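Local coordinates for protein 2-hydroxyisobutanoyl-CoA mutase large subunit (Aquincola tertiaricarbonis, PDB 4R3U) that catalyses, together with its cobalamin-binding small subunit, the interconversion of 2-hydroxyisobutyryl-CoA and (S)-3-hydroxybutyryl-CoA, at residues Q18-L23 and T62-A67; D169-S174 and R197-N202; Y222-A227 and K559-W564. One frame throughout, in Å; residues are numbered along the deposited sequence.

Interaction 1 (Q18-L23 and T62-A67); sequences QIKSQL and TAADIA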
loop_
_atom_site.group_PDB
_atom_site.type_symbol
_atom_site.label_atom_id
_atom_site.label_comp_id
_atom_site.label_asym_id
_atom_site.label_seq_id
_atom_site.Cartn_x
_atom_site.Cartn_y
_atom_site.Cartn_z
ATOM N N GLN A 18 -26.510 -30.971 3.049
ATOM C CA GLN A 18 -27.316 -30.831 1.837
ATOM C C GLN A 18 -26.782 -29.646 0.992
ATOM O O GLN A 18 -26.837 -29.703 -0.236
ATOM C CB GLN A 18 -28.798 -30.653 2.186
ATOM C CG GLN A 18 -29.730 -31.136 1.076
ATOM C CD GLN A 18 -31.189 -30.847 1.345
ATOM O OE1 GLN A 18 -32.017 -31.760 1.439
ATOM N NE2 GLN A 18 -31.548 -29.568 1.439
ATOM N N ILE A 19 -26.238 -28.599 1.665
ATOM C CA ILE A 19 -25.605 -27.425 1.055
ATOM C C ILE A 19 -24.139 -27.728 0.640
ATOM O O ILE A 19 -23.748 -27.326 -0.462
ATOM C CB ILE A 19 -25.740 -26.159 1.953
ATOM C CG1 ILE A 19 -27.202 -25.939 2.462
ATOM C CG2 ILE A 19 -25.172 -24.899 1.267
ATOM C CD1 ILE A 19 -28.268 -25.493 1.426
ATOM N N LYS A 20 -23.347 -28.451 1.496
ATOM C CA LYS A 20 -21.958 -28.842 1.189
ATOM C C LYS A 20 -21.899 -29.660 -0.104
ATOM O O LYS A 20 -20.984 -29.472 -0.911
ATOM C CB LYS A 20 -21.308 -29.642 2.340
ATOM C CG LYS A 20 -19.777 -29.794 2.180
ATOM C CD LYS A 20 -19.113 -30.720 3.206
ATOM C CE LYS A 20 -17.685 -31.034 2.808
ATOM N NZ LYS A 20 -16.984 -31.891 3.803
ATOM N N SER A 21 -22.892 -30.560 -0.284
ATOM C CA SER A 21 -23.056 -31.426 -1.445
ATOM C C SER A 21 -23.343 -30.587 -2.659
ATOM O O SER A 21 -22.700 -30.787 -3.689
ATOM C CB SER A 21 -24.194 -32.422 -1.217
ATOM O OG SER A 21 -23.833 -33.362 -0.216
ATOM N N GLN A 22 -24.295 -29.632 -2.532
ATOM C CA GLN A 22 -24.678 -28.692 -3.584
ATOM C C GLN A 22 -23.448 -27.906 -4.049
ATOM O O GLN A 22 -23.180 -27.875 -5.248
ATOM C CB GLN A 22 -25.751 -27.714 -3.074
ATOM C CG GLN A 22 -27.187 -28.175 -3.295
ATOM C CD GLN A 22 -28.181 -27.178 -2.733
ATOM O OE1 GLN A 22 -28.052 -25.947 -2.893
ATOM N NE2 GLN A 22 -29.210 -27.690 -2.073
ATOM N N LEU A 23 -22.681 -27.331 -3.099
ATOM C CA LEU A 23 -21.472 -26.556 -3.383
ATOM C C LEU A 23 -20.455 -27.344 -4.188
ATOM O O LEU A 23 -19.967 -26.829 -5.197
ATOM C CB LEU A 23 -20.806 -26.028 -2.091
ATOM C CG LEU A 23 -21.538 -24.937 -1.316
ATOM C CD1 LEU A 23 -20.898 -24.727 0.035
ATOM C CD2 LEU A 23 -21.555 -23.645 -2.081
ATOM N N THR A 62 -14.660 -22.028 -1.481
ATOM C CA THR A 62 -16.082 -21.952 -1.137
ATOM C C THR A 62 -16.246 -22.364 0.321
ATOM O O THR A 62 -15.251 -22.710 0.970
ATOM C CB THR A 62 -16.925 -22.803 -2.089
ATOM O OG1 THR A 62 -16.594 -24.201 -1.929
ATOM C CG2 THR A 62 -16.790 -22.347 -3.548
ATOM N N ALA A 63 -17.490 -22.341 0.843
ATOM C CA ALA A 63 -17.754 -22.736 2.230
ATOM C C ALA A 63 -17.434 -24.206 2.468
ATOM O O ALA A 63 -17.107 -24.572 3.600
ATOM C CB ALA A 63 -19.198 -22.455 2.585
ATOM N N ALA A 64 -17.495 -25.037 1.387
ATOM C CA ALA A 64 -17.213 -26.471 1.417
ATOM C C ALA A 64 -15.769 -26.756 1.868
ATOM O O ALA A 64 -15.523 -27.702 2.633
ATOM C CB ALA A 64 -17.493 -27.093 0.054
ATOM N N ASP A 65 -14.834 -25.906 1.422
ATOM C CA ASP A 65 -13.396 -25.993 1.718
ATOM C C ASP A 65 -13.073 -25.803 3.190
ATOM O O ASP A 65 -12.023 -26.252 3.625
ATOM C CB ASP A 65 -12.606 -24.976 0.870
ATOM C CG ASP A 65 -12.771 -25.158 -0.620
ATOM O OD1 ASP A 65 -12.486 -26.271 -1.122
ATOM O OD2 ASP A 65 -13.197 -24.200 -1.285
ATOM N N ILE A 66 -13.953 -25.127 3.943
ATOM C CA ILE A 66 -13.741 -24.850 5.368
ATOM C C ILE A 66 -14.698 -25.579 6.317
ATOM O O ILE A 66 -14.602 -25.401 7.530
ATOM C CB ILE A 66 -13.589 -23.324 5.663
ATOM C CG1 ILE A 66 -14.841 -22.505 5.270
ATOM C CG2 ILE A 66 -12.321 -22.777 5.019
ATOM C CD1 ILE A 66 -15.038 -21.257 6.120
ATOM N N ALA A 67 -15.603 -26.403 5.762
ATOM C CA ALA A 67 -16.614 -27.186 6.487
ATOM C C ALA A 67 -16.011 -28.101 7.560
ATOM O O ALA A 67 -16.653 -28.329 8.584
ATOM C CB ALA A 67 -17.443 -28.009 5.508
#
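K20 lays the aliphatic part of its side chain over A64 and A67. Its CG stands anti to the backbone N (chi1 -167°) and the chain stays extended from there, which carries CG of K20 to 4.1 Å from CB of A64 and CD of K20 to 3.9 Å from CB of A67. The methylenes do the apolar work while NZ continues to D68 for a weak, long ion pair, a division that suits lysine to a partly exposed place. L23 points at T62-A67: CB of L23 meets CB of A64 at 4.1 Å, and the branch CD1 of L23 rests 3.8 Å from CB of A63. The small methyl of A64 lets CA of K20 and CA of A64 come within 5.3 Å. No hydrogen bond crosses. The T62-A67 turn is tied internally instead, N of T62 donating to OD2 of D65 (2.6 Å, 168°), while OD1 of D65 makes a salt bridge with R27 farther along helix 17-32. Y420 of helix 420-442 packs on A63 and I66, and L71 of the second large subunit touches L23 and A63, so the contact meets both that helix and the neighbouring subunit.

Interaction 2 (D169-S174 and R197-N202); sequences DLEKIS and RGYDLN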
loop_
_atom_site.group_PDB
_atom_site.type_symbol
_atom_site.label_atom_id
_atom_site.label_comp_id
_atom_site.label_asym_id
_atom_site.label_seq_id
_atom_site.Cartn_x
_atom_site.Cartn_y
_atom_site.Cartn_z
ATOM N N ASP A 169 10.368 9.498 29.708
ATOM C CA ASP A 169 9.632 9.020 30.911
ATOM C C ASP A 169 9.337 7.556 30.728
ATOM O O ASP A 169 8.382 7.224 30.041
ATOM C CB ASP A 169 8.329 9.816 31.149
ATOM C CG ASP A 169 7.713 9.631 32.514
ATOM O OD1 ASP A 169 7.850 8.530 33.086
ATOM O OD2 ASP A 169 7.102 10.594 33.020
ATOM N N LEU A 170 10.153 6.686 31.331
ATOM C CA LEU A 170 10.047 5.233 31.169
ATOM C C LEU A 170 8.750 4.606 31.657
ATOM O O LEU A 170 8.383 3.513 31.171
ATOM C CB LEU A 170 11.299 4.470 31.676
ATOM C CG LEU A 170 12.671 5.016 31.279
ATOM C CD1 LEU A 170 13.765 4.355 32.090
ATOM C CD2 LEU A 170 12.909 4.924 29.811
ATOM N N GLU A 171 8.048 5.311 32.580
ATOM C CA GLU A 171 6.743 4.919 33.108
ATOM C C GLU A 171 5.582 5.328 32.179
ATOM O O GLU A 171 4.488 4.791 32.312
ATOM C CB GLU A 171 6.512 5.553 34.456
ATOM C CG GLU A 171 7.201 4.873 35.613
ATOM C CD GLU A 171 6.997 5.688 36.867
ATOM O OE1 GLU A 171 6.698 6.898 36.739
ATOM O OE2 GLU A 171 7.121 5.119 37.977
ATOM N N LYS A 172 5.819 6.266 31.245
ATOM C CA LYS A 172 4.823 6.770 30.298
ATOM C C LYS A 172 4.953 6.287 28.830
ATOM O O LYS A 172 4.031 6.478 28.042
ATOM C CB LYS A 172 4.710 8.285 30.434
ATOM C CG LYS A 172 3.954 8.642 31.721
ATOM C CD LYS A 172 4.169 10.033 32.244
ATOM C CE LYS A 172 3.907 10.040 33.740
ATOM N NZ LYS A 172 5.042 9.492 34.556
ATOM N N ILE A 173 6.070 5.646 28.480
ATOM C CA ILE A 173 6.287 5.064 27.143
ATOM C C ILE A 173 6.995 3.707 27.278
ATOM O O ILE A 173 7.880 3.574 28.135
ATOM C CB ILE A 173 7.021 6.043 26.141
ATOM C CG1 ILE A 173 6.908 5.557 24.666
ATOM C CG2 ILE A 173 8.484 6.335 26.531
ATOM C CD1 ILE A 173 7.222 6.629 23.546
ATOM N N SER A 174 6.634 2.712 26.440
ATOM C CA SER A 174 7.340 1.413 26.460
ATOM C C SER A 174 8.664 1.503 25.675
ATOM O O SER A 174 8.745 2.199 24.650
ATOM C CB SER A 174 6.473 0.276 25.930
ATOM O OG SER A 174 6.091 0.476 24.582
ATOM N N ARG A 197 16.022 6.613 38.898
ATOM C CA ARG A 197 15.032 7.606 38.524
ATOM C C ARG A 197 13.859 7.701 39.444
ATOM O O ARG A 197 13.057 8.614 39.282
ATOM C CB ARG A 197 14.561 7.364 37.092
ATOM C CG ARG A 197 15.611 7.745 36.115
ATOM C CD ARG A 197 14.918 8.074 34.874
ATOM N NE ARG A 197 15.852 8.387 33.811
ATOM C CZ ARG A 197 15.492 8.500 32.544
ATOM N NH1 ARG A 197 14.224 8.324 32.190
ATOM N NH2 ARG A 197 16.389 8.806 31.622
ATOM N N GLY A 198 13.746 6.754 40.369
ATOM C CA GLY A 198 12.685 6.725 41.366
ATOM C C GLY A 198 11.369 6.209 40.836
ATOM O O GLY A 198 10.309 6.533 41.387
ATOM N N TYR A 199 11.427 5.429 39.738
ATOM C CA TYR A 199 10.246 4.834 39.106
ATOM C C TYR A 199 9.843 3.556 39.854
ATOM O O TYR A 199 10.684 2.916 40.496
ATOM C CB TYR A 199 10.532 4.434 37.631
ATOM C CG TYR A 199 10.849 5.534 36.631
ATOM C CD1 TYR A 199 10.246 6.793 36.724
ATOM C CD2 TYR A 199 11.669 5.287 35.532
ATOM C CE1 TYR A 199 10.480 7.785 35.756
ATOM C CE2 TYR A 199 11.919 6.272 34.575
ATOM C CZ TYR A 199 11.315 7.515 34.682
ATOM O OH TYR A 199 11.573 8.474 33.734
ATOM N N ASP A 200 8.563 3.168 39.725
ATOM C CA ASP A 200 8.021 1.906 40.219
ATOM C C ASP A 200 8.368 0.891 39.102
ATOM O O ASP A 200 8.037 1.114 37.915
ATOM C CB ASP A 200 6.494 2.029 40.435
ATOM C CG ASP A 200 5.755 0.789 40.929
ATOM O OD1 ASP A 200 6.387 -0.284 41.036
ATOM O OD2 ASP A 200 4.525 0.879 41.149
ATOM N N LEU A 201 9.100 -0.180 39.469
ATOM C CA LEU A 201 9.555 -1.191 38.508
ATOM C C LEU A 201 8.402 -1.899 37.830
ATOM O O LEU A 201 8.470 -2.163 36.632
ATOM C CB LEU A 201 10.515 -2.207 39.149
ATOM C CG LEU A 201 11.828 -1.693 39.735
ATOM C CD1 LEU A 201 12.636 -2.830 40.237
ATOM C CD2 LEU A 201 12.670 -0.925 38.705
ATOM N N ASN A 202 7.316 -2.154 38.596
ATOM C CA ASN A 202 6.100 -2.811 38.120
ATOM C C ASN A 202 5.287 -1.961 37.131
ATOM O O ASN A 202 4.321 -2.463 36.552
ATOM C CB ASN A 202 5.271 -3.333 39.299
ATOM C CG ASN A 202 6.003 -4.404 40.072
ATOM O OD1 ASN A 202 6.471 -5.415 39.524
ATOM N ND2 ASN A 202 6.156 -4.179 41.367
#
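Y199 spreads its ring across L170 and E171. CE2 of Y199 lies 3.5 Å from CB of L170, and CD1 of L170 reaches the ring edge in its plane, an apolar contact in which the branched leucine fills the flank of the aromatic. On one face sits the backbone N of E171, and the carboxylate of the same residue leans in from that side, its CD 3.4 Å from CD1 of Y199 and its plane turned 32° from the ring. With the chain extended beyond CG (chi2 174°), OE2 of E171 passes the ring to accept the N-H of D200 at 3.0 Å (164°), on the anti side. CB of R197 covers the opposite face of the ring.

Both segments link a helix to the next strand of the TIM barrel: 169-174 runs into strand 175-178, while the loop 197-202 joins helix 183-196 to the adjacent parallel strand 206-208. G198 ends that helix in a Schellman motif, where its positive phi comes easily to a glycine, and the next residue, Y199, points toward D169-S174.

The phenol OH of Y199 receives NH1 of R197 at 3.1 Å and a weak bond from N of L170. The arginine is itself fixed by the carbonyls of L165 and I168. D169 starts an Asx turn, OD1 accepting N of E171, and its OD2 makes a 2.8 Å salt bridge with NZ of K172. OE2 of E171 has a weak, long ion pair with K203, and the E171 side chain lies about 7 Å from that of R246, which binds the CoA substrate.

Interaction 3 (Y222-A227 and K559-W564); sequences YIYPIA and KLKGIW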
loop_
_atom_site.group_PDB
_atom_site.type_symbol
_atom_site.label_atom_id
_atom_site.label_comp_id
_atom_site.label_asym_id
_atom_site.label_seq_id
_atom_site.Cartn_x
_atom_site.Cartn_y
_atom_site.Cartn_z
ATOM N N TYR A 222 25.828 -14.810 19.457
ATOM C CA TYR A 222 26.008 -15.712 20.597
ATOM C C TYR A 222 27.358 -15.500 21.255
ATOM O O TYR A 222 28.295 -15.012 20.616
ATOM C CB TYR A 222 25.801 -17.190 20.206
ATOM C CG TYR A 222 26.291 -17.583 18.832
ATOM C CD1 TYR A 222 27.642 -17.493 18.499
ATOM C CD2 TYR A 222 25.413 -18.066 17.870
ATOM C CE1 TYR A 222 28.102 -17.861 17.237
ATOM C CE2 TYR A 222 25.862 -18.431 16.601
ATOM C CZ TYR A 222 27.211 -18.346 16.295
ATOM O OH TYR A 222 27.668 -18.710 15.050
ATOM N N ILE A 223 27.447 -15.828 22.541
ATOM C CA ILE A 223 28.665 -15.685 23.321
ATOM C C ILE A 223 29.065 -17.057 23.862
ATOM O O ILE A 223 30.135 -17.549 23.557
ATOM C CB ILE A 223 28.516 -14.605 24.456
ATOM C CG1 ILE A 223 28.031 -13.237 23.907
ATOM C CG2 ILE A 223 29.839 -14.439 25.212
ATOM C CD1 ILE A 223 27.516 -12.208 24.926
ATOM N N TYR A 224 28.186 -17.676 24.637
ATOM C CA TYR A 224 28.407 -18.939 25.334
ATOM C C TYR A 224 27.742 -20.104 24.637
ATOM O O TYR A 224 26.845 -19.878 23.808
ATOM C CB TYR A 224 27.826 -18.821 26.768
ATOM C CG TYR A 224 28.257 -17.550 27.465
ATOM C CD1 TYR A 224 29.588 -17.358 27.853
ATOM C CD2 TYR A 224 27.353 -16.503 27.674
ATOM C CE1 TYR A 224 29.999 -16.175 28.460
ATOM C CE2 TYR A 224 27.755 -15.313 28.284
ATOM C CZ TYR A 224 29.080 -15.161 28.683
ATOM O OH TYR A 224 29.503 -14.004 29.285
ATOM N N PRO A 225 28.095 -21.355 25.028
ATOM C CA PRO A 225 27.398 -22.526 24.466
ATOM C C PRO A 225 25.896 -22.494 24.799
ATOM O O PRO A 225 25.473 -21.769 25.713
ATOM C CB PRO A 225 28.099 -23.712 25.160
ATOM C CG PRO A 225 29.391 -23.179 25.684
ATOM C CD PRO A 225 29.106 -21.767 26.032
ATOM N N ILE A 226 25.094 -23.255 24.052
ATOM C CA ILE A 226 23.628 -23.321 24.157
ATOM C C ILE A 226 23.076 -23.407 25.591
ATOM O O ILE A 226 22.269 -22.550 25.972
ATOM C CB ILE A 226 23.045 -24.424 23.232
ATOM C CG1 ILE A 226 23.642 -24.336 21.798
ATOM C CG2 ILE A 226 21.520 -24.347 23.224
ATOM C CD1 ILE A 226 23.194 -25.357 20.857
ATOM N N ALA A 227 23.519 -24.420 26.378
ATOM C CA ALA A 227 23.054 -24.670 27.749
ATOM C C ALA A 227 23.145 -23.470 28.713
ATOM O O ALA A 227 22.085 -23.054 29.198
ATOM C CB ALA A 227 23.707 -25.913 28.331
ATOM N N LYS A 559 34.323 -12.293 32.295
ATOM C CA LYS A 559 34.394 -13.061 33.539
ATOM C C LYS A 559 33.683 -14.427 33.382
ATOM O O LYS A 559 34.235 -15.457 33.771
ATOM C CB LYS A 559 33.784 -12.245 34.697
ATOM C CG LYS A 559 34.037 -12.832 36.065
ATOM C CD LYS A 559 35.481 -12.642 36.480
ATOM C CE LYS A 559 35.798 -13.261 37.813
ATOM N NZ LYS A 559 37.201 -12.968 38.215
ATOM N N LEU A 560 32.472 -14.423 32.767
ATOM C CA LEU A 560 31.664 -15.629 32.559
ATOM C C LEU A 560 32.198 -16.587 31.490
ATOM O O LEU A 560 31.937 -17.791 31.589
ATOM C CB LEU A 560 30.161 -15.329 32.423
ATOM C CG LEU A 560 29.487 -14.617 33.612
ATOM C CD1 LEU A 560 28.001 -14.429 33.355
ATOM C CD2 LEU A 560 29.670 -15.391 34.934
ATOM N N LYS A 561 32.997 -16.071 30.513
ATOM C CA LYS A 561 33.653 -16.884 29.477
ATOM C C LYS A 561 34.680 -17.860 30.114
ATOM O O LYS A 561 34.862 -18.967 29.613
ATOM C CB LYS A 561 34.365 -16.001 28.453
ATOM C CG LYS A 561 33.463 -15.491 27.346
ATOM C CD LYS A 561 34.232 -14.520 26.473
ATOM C CE LYS A 561 33.425 -14.049 25.293
ATOM N NZ LYS A 561 34.093 -12.922 24.594
ATOM N N GLY A 562 35.298 -17.442 31.224
ATOM C CA GLY A 562 36.250 -18.229 32.006
ATOM C C GLY A 562 35.702 -19.532 32.567
ATOM O O GLY A 562 36.458 -20.501 32.719
ATOM N N ILE A 563 34.379 -19.576 32.872
ATOM C CA ILE A 563 33.720 -20.799 33.373
ATOM C C ILE A 563 32.855 -21.522 32.313
ATOM O O ILE A 563 32.621 -22.725 32.432
ATOM C CB ILE A 563 32.964 -20.605 34.732
ATOM C CG1 ILE A 563 31.802 -19.597 34.627
ATOM C CG2 ILE A 563 33.920 -20.260 35.884
ATOM C CD1 ILE A 563 30.566 -20.041 35.364
ATOM N N TRP A 564 32.356 -20.778 31.307
ATOM C CA TRP A 564 31.449 -21.291 30.275
ATOM C C TRP A 564 32.058 -21.532 28.898
ATOM O O TRP A 564 31.554 -22.376 28.141
ATOM C CB TRP A 564 30.222 -20.378 30.142
ATOM C CG TRP A 564 29.248 -20.501 31.279
ATOM C CD1 TRP A 564 29.121 -21.552 32.143
ATOM C CD2 TRP A 564 28.241 -19.547 31.653
ATOM N NE1 TRP A 564 28.105 -21.312 33.032
ATOM C CE2 TRP A 564 27.545 -20.087 32.756
ATOM C CE3 TRP A 564 27.850 -18.291 31.157
ATOM C CZ2 TRP A 564 26.476 -19.410 33.375
ATOM C CZ3 TRP A 564 26.803 -17.617 31.780
ATOM C CH2 TRP A 564 26.141 -18.166 32.882
#
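Y224 presents one face of its ring to the edge of the W564 indole, a T-shaped pair with the planes at 76° and the Y224 ring centre 5.1 Å from that of the six-membered ring of W564. CG of Y224 lies opposite its carbonyl carbon (chi1 -48°), which turns the ring toward the helix. The touching atom is CE3 of W564, which stands over the middle of the phenol ring. The opposite face is covered by CG2 of I223, so the aromatic is sandwiched between an indole edge and the methyl of its own chain neighbour. The K561 backbone lies at the ring edge, N of K561 being 3.6 Å from CE1 of Y224, and CG of K561 adds a side-chain contact to the same CE1. OH of Y224 passes 3.5 Å from CB of L560 and is hydrogen-bonded to the carbonyl of V557. Tyrosine therefore suits the site twice over: its ring packs against the last turn of the helix, and its hydroxyl finds a backbone acceptor although the residue is buried.

K561 is similarly divided. Its extended chain sets CE 3.6 Å from CG2 of I223, while NZ forms a salt bridge with E558 one turn back. P225, the N-cap residue of helix 226-243, brings its CD to 3.3 Å from O of W564, at the C-terminal end of the other helix, a van der Waals meeting.

The contact therefore places the last turn of helix 553-564 against the start of helix 226-243, whose P228, R231 and I232 also touch the indole. A532 of helix 518-532 packs on L560, I563 and W564, and two residues before Y224, Y222 packs on L52 of the small cobalamin-binding subunit.

The three contacts lie well apart and follow one another along the chain. Interaction 1 is buried and made largely of aliphatic carbons, lysine methylenes among them, with no hydrogen bond across its segments; its centre is about 38 Å from the chain's centre, where the N-terminal helix meets the second large subunit. Interaction 2 is a surface contact between helix-to-strand loops of the barrel, and accordingly mixes charged groups, backbone donors and one aromatic; of the three it alone comes close to a substrate-binding residue. Interaction 3, partly buried and on the other side of the chain's centre from interaction 1, joins two helix ends through aromatic packing, with no hydrogen bond across. Interactions 2 and 3 share no segment, and their centres are about 32 Å apart.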